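PDB 4DZH: amidohydrolase from Xanthomonas campestris pv. campestris, which probably deaminates 5'-methylthioadenosine or related adenine nucleosides, using zinc bound within a TIM-barrel amidohydrolase fold. Local coordinates for residues E27-V32 with T352-T357; A37-V40 with I45-V48; G154-V159 with G376-L381; T168-S173 with F178-E183. All blocks are in the same frame, centred on the assembly; numbering follows the deposited sequence.

Contacts 2 and 3 touch: I45, in hairpin strand 44-50, pairs with G376 and K377, where I45 O lies 2.8 Å from G376 N and I45 N lies 2.8 Å from K377 O, probable hydrogen bonds both, while V40 CG1 packs on A379 CB at 3.5 Å. Contact 1 stands apart, its nearest atoms about 7 Å from contact 2 and about 6 Å from contact 3. These three lie away from the zinc site of H79, H81, H228 and D316. Contact 4, its centre about 38 Å from that of contact 1 across the chain's centre, comes closer to metal: the R180 side chain is about 10 Å from that of H185, a ligand of a second zinc.

Contact 1: residues E27-V32 with T352-T357; sequences EPHAVV and TLRAAT
E27 and H29 hold R354 where the type II turn from P28 to V31 approaches helix 349-363. The contact lies at the surface and is carried by a single helix side chain, which needs length. R354 has it: CG is anti to the backbone N (chi1 -174°) and the chain runs extended to NE, so the guanidinium is carried outward to the loop.

The ionic part is a salt bridge. One carboxylate oxygen, E27 OE2, enters at the edge of the guanidinium between NH1 and NH2, with the two flat groups turned 73° apart, so this is an end-on grip by one oxygen and not a paired one. The modelled distances there are too short to trust, and the exact place of OE2 is doubtful. Glutamate suits the spot because its chain, bent at chi2 (-59°), can curl its carboxylate over to the arginine.

The van der Waals part is slight: R354 CD rests against H29 ND1 at 3.7 Å, approaching the ring obliquely.

Water completes the link. Histidine suits its place because its ring carries a nitrogen that a water can bridge to the arginine: the water lies 2.9 Å from H29 ND1 and accepts from R354 NH1 at 3.0 Å, in the guanidinium plane.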
loop_
_atom_site.group_PDB
_atom_site.type_symbol
_atom_site.label_atom_id
_atom_site.label_comp_id
_atom_site.label_asym_id
_atom_site.label_seq_id
_atom_site.Cartn_x
_atom_site.Cartn_y
_atom_site.Cartn_z
ATOM N N GLU A 27 -7.251 -13.124 -19.884
ATOM C CA GLU A 27 -7.754 -14.330 -20.529
ATOM C C GLU A 27 -6.854 -14.556 -21.733
ATOM O O GLU A 27 -6.816 -13.708 -22.629
ATOM C CB GLU A 27 -9.220 -14.129 -20.953
ATOM C CG GLU A 27 -10.222 -14.342 -19.807
ATOM C CD GLU A 27 -10.103 -15.747 -19.217
ATOM O OE1 GLU A 27 -9.604 -16.645 -19.928
ATOM O OE2 GLU A 27 -10.502 -15.981 -18.058
ATOM N N PRO A 28 -6.098 -15.663 -21.746
ATOM C CA PRO A 28 -6.004 -16.750 -20.751
ATOM C C PRO A 28 -5.283 -16.423 -19.427
ATOM O O PRO A 28 -4.411 -15.545 -19.364
ATOM C CB PRO A 28 -5.215 -17.822 -21.507
ATOM C CG PRO A 28 -4.340 -17.042 -22.384
ATOM C CD PRO A 28 -5.191 -15.915 -22.882
ATOM N N HIS A 29 -5.646 -17.173 -18.387
ATOM C CA HIS A 29 -5.182 -16.939 -17.024
ATOM C C HIS A 29 -3.698 -17.211 -16.869
ATOM O O HIS A 29 -3.150 -18.163 -17.448
ATOM C CB HIS A 29 -5.959 -17.816 -16.052
ATOM C CG HIS A 29 -5.641 -17.554 -14.617
ATOM N ND1 HIS A 29 -6.063 -16.415 -13.961
ATOM C CD2 HIS A 29 -4.919 -18.269 -13.716
ATOM C CE1 HIS A 29 -5.623 -16.450 -12.712
ATOM N NE2 HIS A 29 -4.937 -17.567 -12.537
ATOM N N ALA A 30 -3.056 -16.355 -16.074
ATOM C CA ALA A 30 -1.660 -16.533 -15.668
ATOM C C ALA A 30 -0.681 -16.502 -16.819
ATOM O O ALA A 30 0.464 -16.948 -16.676
ATOM C CB ALA A 30 -1.468 -17.790 -14.811
ATOM N N VAL A 31 -1.120 -15.967 -17.948
ATOM C CA VAL A 31 -0.270 -15.863 -19.126
ATOM C C VAL A 31 0.305 -14.450 -19.332
ATOM O O VAL A 31 -0.412 -13.439 -19.211
ATOM C CB VAL A 31 -1.022 -16.381 -20.385
ATOM C CG1 VAL A 31 -0.408 -15.863 -21.672
ATOM C CG2 VAL A 31 -1.046 -17.904 -20.361
ATOM N N VAL A 32 1.596 -14.376 -19.645
ATOM C CA VAL A 32 2.193 -13.095 -20.005
ATOM C C VAL A 32 2.814 -13.153 -21.412
ATOM O O VAL A 32 3.682 -13.970 -21.678
ATOM C CB VAL A 32 3.246 -12.639 -18.953
ATOM C CG1 VAL A 32 3.862 -11.311 -19.350
ATOM C CG2 VAL A 32 2.589 -12.527 -17.576
ATOM N N THR A 352 -5.418 -12.391 -8.065
ATOM C CA THR A 352 -5.741 -11.051 -7.573
ATOM C C THR A 352 -5.915 -10.084 -8.754
ATOM O O THR A 352 -6.859 -9.279 -8.786
ATOM C CB THR A 352 -4.653 -10.521 -6.591
ATOM O OG1 THR A 352 -4.545 -11.384 -5.443
ATOM C CG2 THR A 352 -5.049 -9.138 -6.128
ATOM N N LEU A 353 -4.986 -10.115 -9.711
ATOM C CA LEU A 353 -5.099 -9.258 -10.877
ATOM C C LEU A 353 -6.392 -9.571 -11.662
ATOM O O LEU A 353 -7.048 -8.651 -12.193
ATOM C CB LEU A 353 -3.841 -9.339 -11.757
ATOM C CG LEU A 353 -3.865 -8.265 -12.862
ATOM C CD1 LEU A 353 -3.716 -6.835 -12.295
ATOM C CD2 LEU A 353 -2.733 -8.510 -13.839
ATOM N N ARG A 354 -6.764 -10.854 -11.691
ATOM C CA ARG A 354 -8.020 -11.248 -12.339
ATOM C C ARG A 354 -9.217 -10.563 -11.672
ATOM O O ARG A 354 -10.067 -10.006 -12.357
ATOM C CB ARG A 354 -8.173 -12.771 -12.294
ATOM C CG ARG A 354 -9.396 -13.313 -13.095
ATOM C CD ARG A 354 -9.281 -14.824 -13.240
ATOM N NE ARG A 354 -10.408 -15.477 -13.958
ATOM C CZ ARG A 354 -10.420 -15.637 -15.282
ATOM N NH1 ARG A 354 -9.416 -15.135 -15.998
ATOM N NH2 ARG A 354 -11.441 -16.301 -15.905
ATOM N N ALA A 355 -9.267 -10.600 -10.340
ATOM C CA ALA A 355 -10.319 -9.945 -9.574
ATOM C C ALA A 355 -10.383 -8.445 -9.880
ATOM O O ALA A 355 -11.474 -7.870 -10.057
ATOM C CB ALA A 355 -10.161 -10.208 -8.102
ATOM N N ALA A 356 -9.207 -7.806 -9.938
ATOM C CA ALA A 356 -9.119 -6.375 -10.203
ATOM C C ALA A 356 -9.562 -5.935 -11.603
ATOM O O ALA A 356 -9.775 -4.725 -11.851
ATOM C CB ALA A 356 -7.674 -5.901 -9.968
ATOM N N THR A 357 -9.712 -6.891 -12.539
ATOM C CA THR A 357 -10.045 -6.527 -13.909
ATOM C C THR A 357 -11.314 -7.263 -14.310
ATOM O O THR A 357 -12.401 -6.707 -14.194
ATOM C CB THR A 357 -8.893 -6.864 -14.888
ATOM O OG1 THR A 357 -8.444 -8.225 -14.671
ATOM C CG2 THR A 357 -7.737 -5.856 -14.658
HETATM O O HOH W 1 -6.800 -13.888 -15.268
#

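Contact 2: residues A37-V40 with I45-V48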
loop_
_atom_site.group_PDB
_atom_site.type_symbol
_atom_site.label_atom_id
_atom_site.label_comp_id
_atom_site.label_asym_id
_atom_site.label_seq_id
_atom_site.Cartn_x
_atom_site.Cartn_y
_atom_site.Cartn_z
ATOM N N ALA A 37 1.719 -6.753 -29.277
ATOM C CA ALA A 37 1.049 -5.501 -29.595
ATOM C C ALA A 37 -0.457 -5.698 -29.627
ATOM O O ALA A 37 -0.947 -6.833 -29.760
ATOM C CB ALA A 37 1.535 -4.969 -30.951
ATOM N N VAL A 38 -1.194 -4.597 -29.504
ATOM C CA VAL A 38 -2.646 -4.644 -29.494
ATOM C C VAL A 38 -3.130 -3.637 -30.483
ATOM O O VAL A 38 -2.795 -2.459 -30.400
ATOM C CB VAL A 38 -3.229 -4.309 -28.071
ATOM C CG1 VAL A 38 -4.772 -4.200 -28.109
ATOM C CG2 VAL A 38 -2.826 -5.373 -27.122
ATOM N N ALA A 39 -3.891 -4.100 -31.464
ATOM C CA ALA A 39 -4.433 -3.177 -32.446
ATOM C C ALA A 39 -5.861 -2.813 -32.076
ATOM O O ALA A 39 -6.621 -3.646 -31.578
ATOM C CB ALA A 39 -4.380 -3.776 -33.873
ATOM N N VAL A 40 -6.228 -1.567 -32.361
ATOM C CA VAL A 40 -7.509 -1.019 -31.937
ATOM C C VAL A 40 -8.090 -0.222 -33.081
ATOM O O VAL A 40 -7.368 0.523 -33.762
ATOM C CB VAL A 40 -7.293 -0.067 -30.697
ATOM C CG1 VAL A 40 -8.626 0.484 -30.214
ATOM C CG2 VAL A 40 -6.563 -0.794 -29.555
ATOM N N ILE A 45 -10.838 -3.573 -29.552
ATOM C CA ILE A 45 -9.633 -4.368 -29.764
ATOM C C ILE A 45 -9.852 -5.273 -30.992
ATOM O O ILE A 45 -10.774 -6.068 -30.983
ATOM C CB ILE A 45 -9.309 -5.247 -28.538
ATOM C CG1 ILE A 45 -9.146 -4.343 -27.294
ATOM C CG2 ILE A 45 -8.119 -6.143 -28.848
ATOM C CD1 ILE A 45 -8.891 -5.059 -25.957
ATOM N N VAL A 46 -8.996 -5.171 -32.011
ATOM C CA VAL A 46 -9.165 -5.969 -33.223
ATOM C C VAL A 46 -8.071 -7.038 -33.399
ATOM O O VAL A 46 -8.144 -7.875 -34.310
ATOM C CB VAL A 46 -9.267 -5.079 -34.497
ATOM C CG1 VAL A 46 -10.533 -4.214 -34.417
ATOM C CG2 VAL A 46 -8.006 -4.223 -34.727
ATOM N N ALA A 47 -7.070 -7.026 -32.522
ATOM C CA ALA A 47 -5.981 -7.993 -32.617
ATOM C C ALA A 47 -5.041 -7.903 -31.422
ATOM O O ALA A 47 -4.796 -6.804 -30.903
ATOM C CB ALA A 47 -5.180 -7.766 -33.888
ATOM N N VAL A 48 -4.516 -9.067 -31.017
ATOM C CA VAL A 48 -3.482 -9.192 -29.974
ATOM C C VAL A 48 -2.457 -10.228 -30.468
ATOM O O VAL A 48 -2.796 -11.404 -30.646
ATOM C CB VAL A 48 -4.054 -9.733 -28.635
ATOM C CG1 VAL A 48 -2.995 -9.675 -27.539
ATOM C CG2 VAL A 48 -5.330 -8.999 -28.216
#
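A39 sits opposite two residues at once, V46 and A47, a classic beta bulge in the antiparallel hairpin of strands 36-41 and 44-50. A39 N donates to A47 O at 2.9 Å, and A39 O accepts from V46 N, also at 2.9 Å. The extra residue is taken up at V46, whose psi of -6° turns the chain so that its side chain and that of A47 both face A39.

The tightly packed part is the buried face of V38, V40 and I45. Here V38 CG1 meets I45 CG2 at 3.9 Å, each methyl being the branch anti to its backbone N, and the loop residue I373 covers both. Beta-branched residues suit such extended strands and fill this face with methyls. On the face of A39 and A47 the small side chains leave their CB atoms 4.1 Å apart, and F58 packs over the pair.

The solvent side is marked by V48 and V46, both partly exposed. V48 ends the V38 face, where I373 touches it too, and its CA makes a CA-H...O contact with A37 O. V46 nevertheless packs closely with one branch: CG2, set between its own N and carbonyl carbon, lies 3.8 Å from A39 CB and 3.5 Å from A39 O.

Contact 3: residues G154-V159 with G376-L381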
loop_
_atom_site.group_PDB
_atom_site.type_symbol
_atom_site.label_atom_id
_atom_site.label_comp_id
_atom_site.label_asym_id
_atom_site.label_seq_id
_atom_site.Cartn_x
_atom_site.Cartn_y
_atom_site.Cartn_z
ATOM N N GLY A 154 -15.383 10.708 -20.701
ATOM C CA GLY A 154 -15.130 9.428 -21.320
ATOM C C GLY A 154 -14.724 8.289 -20.407
ATOM O O GLY A 154 -13.939 7.440 -20.798
ATOM N N PHE A 155 -15.283 8.250 -19.194
ATOM C CA PHE A 155 -14.835 7.324 -18.177
ATOM C C PHE A 155 -15.958 6.317 -17.930
ATOM O O PHE A 155 -17.110 6.718 -17.870
ATOM C CB PHE A 155 -14.476 8.105 -16.891
ATOM C CG PHE A 155 -13.779 7.273 -15.847
ATOM C CD1 PHE A 155 -14.487 6.422 -14.991
ATOM C CD2 PHE A 155 -12.404 7.337 -15.726
ATOM C CE1 PHE A 155 -13.817 5.636 -14.051
ATOM C CE2 PHE A 155 -11.708 6.532 -14.792
ATOM C CZ PHE A 155 -12.420 5.694 -13.938
ATOM N N ARG A 156 -15.623 5.018 -17.859
ATOM C CA ARG A 156 -16.663 3.992 -17.788
ATOM C C ARG A 156 -17.224 3.839 -16.371
ATOM O O ARG A 156 -16.488 3.848 -15.385
ATOM C CB ARG A 156 -16.096 2.657 -18.270
ATOM C CG ARG A 156 -17.186 1.631 -18.659
ATOM C CD ARG A 156 -16.533 0.383 -19.231
ATOM N NE ARG A 156 -15.702 0.709 -20.383
ATOM C CZ ARG A 156 -16.182 0.940 -21.609
ATOM N NH1 ARG A 156 -17.503 0.917 -21.843
ATOM N NH2 ARG A 156 -15.347 1.216 -22.602
ATOM N N ALA A 157 -18.537 3.665 -16.276
ATOM C CA ALA A 157 -19.121 3.536 -14.943
ATOM C C ALA A 157 -20.424 2.790 -14.941
ATOM O O ALA A 157 -21.281 2.978 -15.806
ATOM C CB ALA A 157 -19.363 4.921 -14.358
ATOM N N LEU A 158 -20.588 2.006 -13.887
ATOM C CA LEU A 158 -21.934 1.521 -13.493
ATOM C C LEU A 158 -22.349 2.465 -12.374
ATOM O O LEU A 158 -21.658 2.533 -11.326
ATOM C CB LEU A 158 -21.841 0.073 -12.980
ATOM C CG LEU A 158 -23.194 -0.500 -12.491
ATOM C CD1 LEU A 158 -24.255 -0.525 -13.592
ATOM C CD2 LEU A 158 -23.028 -1.910 -11.916
ATOM N N VAL A 159 -23.406 3.246 -12.606
ATOM C CA VAL A 159 -23.768 4.335 -11.693
ATOM C C VAL A 159 -24.995 3.936 -10.916
ATOM O O VAL A 159 -26.025 3.575 -11.501
ATOM C CB VAL A 159 -24.038 5.642 -12.465
ATOM C CG1 VAL A 159 -24.526 6.734 -11.509
ATOM C CG2 VAL A 159 -22.770 6.101 -13.171
ATOM N N GLY A 376 -12.570 -7.915 -29.846
ATOM C CA GLY A 376 -13.973 -7.612 -29.725
ATOM C C GLY A 376 -14.361 -6.838 -28.498
ATOM O O GLY A 376 -15.459 -6.266 -28.405
ATOM N N LYS A 377 -13.470 -6.850 -27.507
ATOM C CA LYS A 377 -13.731 -6.077 -26.311
ATOM C C LYS A 377 -13.309 -4.626 -26.503
ATOM O O LYS A 377 -12.521 -4.295 -27.385
ATOM C CB LYS A 377 -13.022 -6.680 -25.099
ATOM C CG LYS A 377 -13.590 -8.001 -24.619
ATOM C CD LYS A 377 -13.386 -8.171 -23.115
ATOM C CE LYS A 377 -14.080 -9.422 -22.590
ATOM N NZ LYS A 377 -13.789 -9.655 -21.099
ATOM N N GLN A 378 -13.830 -3.761 -25.636
ATOM C CA GLN A 378 -13.465 -2.342 -25.653
ATOM C C GLN A 378 -12.013 -2.141 -25.244
ATOM O O GLN A 378 -11.488 -2.867 -24.390
ATOM C CB GLN A 378 -14.347 -1.586 -24.658
ATOM C CG GLN A 378 -15.845 -1.584 -25.010
ATOM C CD GLN A 378 -16.153 -0.798 -26.264
ATOM O OE1 GLN A 378 -15.994 0.420 -26.305
ATOM N NE2 GLN A 378 -16.630 -1.488 -27.290
ATOM N N ALA A 379 -11.376 -1.162 -25.869
ATOM C CA ALA A 379 -9.959 -0.898 -25.644
ATOM C C ALA A 379 -9.764 -0.026 -24.399
ATOM O O ALA A 379 -9.387 1.135 -24.503
ATOM C CB ALA A 379 -9.348 -0.242 -26.847
ATOM N N ASP A 380 -10.088 -0.598 -23.247
ATOM C CA ASP A 380 -9.765 0.008 -21.939
ATOM C C ASP A 380 -8.449 -0.643 -21.469
ATOM O O ASP A 380 -8.437 -1.809 -21.005
ATOM C CB ASP A 380 -10.848 -0.301 -20.918
ATOM C CG ASP A 380 -12.212 0.394 -21.206
ATOM O OD1 ASP A 380 -12.478 0.914 -22.312
ATOM O OD2 ASP A 380 -13.027 0.422 -20.242
ATOM N N LEU A 381 -7.364 0.110 -21.589
ATOM C CA LEU A 381 -6.012 -0.445 -21.487
ATOM C C LEU A 381 -5.116 0.482 -20.691
ATOM O O LEU A 381 -5.314 1.712 -20.726
ATOM C CB LEU A 381 -5.409 -0.601 -22.878
ATOM C CG LEU A 381 -6.243 -1.469 -23.819
ATOM C CD1 LEU A 381 -5.741 -1.365 -25.238
ATOM C CD2 LEU A 381 -6.186 -2.892 -23.332
HETATM O O HOH W 2 -17.317 1.947 -24.772
#
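D380 OD1 is gripped twice, by R156 NH2 at 2.9 Å and by the backbone N of A416. Its twin, D380 OD2, takes the shorter bond, 2.7 Å from R156 NE. Together NE and NH2 make a side-on, two-nitrogen salt bridge, one nitrogen to each oxygen, and both oxygens are met on their syn sides. The guanidinium and carboxylate are nearly coplanar, 27° apart, and both bonds are close to straight, which should fix the rotation of the guanidinium about its last bonds. A bend at chi3 (-57°) in an otherwise extended chain presents that edge to the aspartate. Aspartate suits the place: it is short, buried and able to neutralise a buried arginine. R369 NH1 comes close to R156 NH1, a like charge that the carboxylate probably offsets.

Q378 supplies the second, weaker hold. Its CB packs 3.6 Å from R156 NH2, and its folded side chain brings OE1 to a water that donates to it at 2.5 Å and accepts from R156 NH2 at 3.0 Å. Between Q378 and D380, A379 centres an inverse gamma turn, closed by a weak bond from D380 N to Q378 O.

R156 begins barrel strand 156-163, which runs parallel between strands 133-139 and 194-200. The salt bridge joins it to the loop entering strand 381-385, which lies antiparallel to 69-80 and 410-415 in the same mixed sheet.

Contact 4: residues T168-S173 with F178-E183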
loop_
_atom_site.group_PDB
_atom_site.type_symbol
_atom_site.label_atom_id
_atom_site.label_comp_id
_atom_site.label_asym_id
_atom_site.label_seq_id
_atom_site.Cartn_x
_atom_site.Cartn_y
_atom_site.Cartn_z
ATOM N N THR A 168 -33.011 13.121 2.143
ATOM C CA THR A 168 -31.745 13.811 1.917
ATOM C C THR A 168 -32.019 14.849 0.845
ATOM O O THR A 168 -33.140 14.939 0.322
ATOM C CB THR A 168 -30.670 12.865 1.371
ATOM O OG1 THR A 168 -31.142 12.283 0.145
ATOM C CG2 THR A 168 -30.351 11.763 2.370
ATOM N N ALA A 169 -30.992 15.612 0.493
ATOM C CA ALA A 169 -31.110 16.619 -0.547
ATOM C C ALA A 169 -31.463 15.981 -1.889
ATOM O O ALA A 169 -32.116 16.599 -2.749
ATOM C CB ALA A 169 -29.803 17.378 -0.657
ATOM N N TRP A 170 -31.015 14.745 -2.075
ATOM C CA TRP A 170 -31.321 14.000 -3.295
ATOM C C TRP A 170 -32.812 13.667 -3.479
ATOM O O TRP A 170 -33.387 13.807 -4.572
ATOM C CB TRP A 170 -30.469 12.735 -3.315
ATOM C CG TRP A 170 -30.670 11.820 -4.484
ATOM C CD1 TRP A 170 -31.017 10.498 -4.420
ATOM C CD2 TRP A 170 -30.530 12.131 -5.886
ATOM N NE1 TRP A 170 -31.101 9.970 -5.683
ATOM C CE2 TRP A 170 -30.815 10.949 -6.603
ATOM C CE3 TRP A 170 -30.232 13.296 -6.600
ATOM C CZ2 TRP A 170 -30.768 10.882 -7.998
ATOM C CZ3 TRP A 170 -30.185 13.229 -7.998
ATOM C CH2 TRP A 170 -30.454 12.026 -8.675
ATOM N N ALA A 171 -33.459 13.230 -2.409
ATOM C CA ALA A 171 -34.841 12.798 -2.481
ATOM C C ALA A 171 -35.415 12.762 -1.065
ATOM O O ALA A 171 -34.751 12.339 -0.108
ATOM C CB ALA A 171 -34.931 11.417 -3.084
ATOM N N SER A 172 -36.651 13.219 -0.919
ATOM C CA SER A 172 -37.210 13.301 0.428
ATOM C C SER A 172 -38.241 12.196 0.744
ATOM O O SER A 172 -38.714 12.078 1.884
ATOM C CB SER A 172 -37.760 14.708 0.687
ATOM O OG SER A 172 -38.872 14.981 -0.147
ATOM N N SER A 173 -38.584 11.387 -0.255
ATOM C CA SER A 173 -39.575 10.335 -0.075
ATOM C C SER A 173 -39.207 9.102 -0.870
ATOM O O SER A 173 -38.393 9.193 -1.800
ATOM C CB SER A 173 -40.973 10.795 -0.504
ATOM O OG SER A 173 -41.043 10.987 -1.926
ATOM N N PHE A 178 -37.220 6.477 -5.993
ATOM C CA PHE A 178 -37.465 5.599 -7.124
ATOM C C PHE A 178 -37.719 6.377 -8.436
ATOM O O PHE A 178 -37.349 5.883 -9.498
ATOM C CB PHE A 178 -38.570 4.580 -6.808
ATOM C CG PHE A 178 -38.113 3.479 -5.858
ATOM C CD1 PHE A 178 -37.396 2.383 -6.333
ATOM C CD2 PHE A 178 -38.393 3.554 -4.489
ATOM C CE1 PHE A 178 -36.971 1.375 -5.467
ATOM C CE2 PHE A 178 -37.992 2.531 -3.604
ATOM C CZ PHE A 178 -37.293 1.440 -4.088
ATOM N N ALA A 179 -38.291 7.585 -8.359
ATOM C CA ALA A 179 -38.531 8.396 -9.571
ATOM C C ALA A 179 -37.167 8.789 -10.147
ATOM O O ALA A 179 -36.926 8.608 -11.346
ATOM C CB ALA A 179 -39.344 9.634 -9.242
ATOM N N ARG A 180 -36.278 9.310 -9.294
ATOM C CA ARG A 180 -34.885 9.542 -9.734
ATOM C C ARG A 180 -34.206 8.305 -10.335
ATOM O O ARG A 180 -33.497 8.435 -11.354
ATOM C CB ARG A 180 -33.972 10.086 -8.628
ATOM C CG ARG A 180 -34.503 11.247 -7.825
ATOM C CD ARG A 180 -34.362 12.548 -8.515
ATOM N NE ARG A 180 -33.892 13.541 -7.563
ATOM C CZ ARG A 180 -33.292 14.679 -7.906
ATOM N NH1 ARG A 180 -33.110 14.968 -9.197
ATOM N NH2 ARG A 180 -32.880 15.531 -6.958
ATOM N N ALA A 181 -34.332 7.143 -9.682
ATOM C CA ALA A 181 -33.727 5.926 -10.224
ATOM C C ALA A 181 -34.254 5.649 -11.624
ATOM O O ALA A 181 -33.479 5.393 -12.562
ATOM C CB ALA A 181 -33.957 4.738 -9.308
ATOM N N GLY A 182 -35.574 5.749 -11.787
ATOM C CA GLY A 182 -36.159 5.494 -13.089
ATOM C C GLY A 182 -35.691 6.491 -14.126
ATOM O O GLY A 182 -35.441 6.127 -15.282
ATOM N N GLU A 183 -35.545 7.749 -13.723
ATOM C CA GLU A 183 -35.071 8.770 -14.659
ATOM C C GLU A 183 -33.626 8.471 -15.084
ATOM O O GLU A 183 -33.261 8.635 -16.248
ATOM C CB GLU A 183 -35.160 10.169 -14.048
ATOM C CG GLU A 183 -36.603 10.691 -13.886
ATOM C CD GLU A 183 -36.698 11.954 -13.024
ATOM O OE1 GLU A 183 -35.710 12.724 -12.950
ATOM O OE2 GLU A 183 -37.773 12.173 -12.410
#
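The loop that leads from strand 156-163 into helix 174-188 is clasped to the helix's second turn by R180, whose guanidinium lies flat on the indole of W170. The planes are 13° apart with centres 3.9 Å apart, a cation-pi stack over the six-membered ring. The aliphatic part of the arginine shares the same face: R180 CB touches W170 CZ2 at 3.4 Å, and CD stands over the ring in a CH-pi contact, 4.1 Å from its centroid. Bends at chi2 (-80°) and chi3 fold the chain back over the indole so that all this surface can be used.

In this beta-alpha connection of the TIM barrel, S173 is the N-cap of the helix, its OG bonded to E176 N, so the loop is fixed at its end as well as by the stack. Tryptophan suits its place by offering a broad face for the arginine, and its ring also meets that of F142, steeply inclined to it. D144 of helix 143-152 touches both side chains.

The edge of the guanidinium is used too. R180 NE and NH2 both donate to W170 O, each at 3.0 Å, and that oxygen lies close to the guanidinium plane.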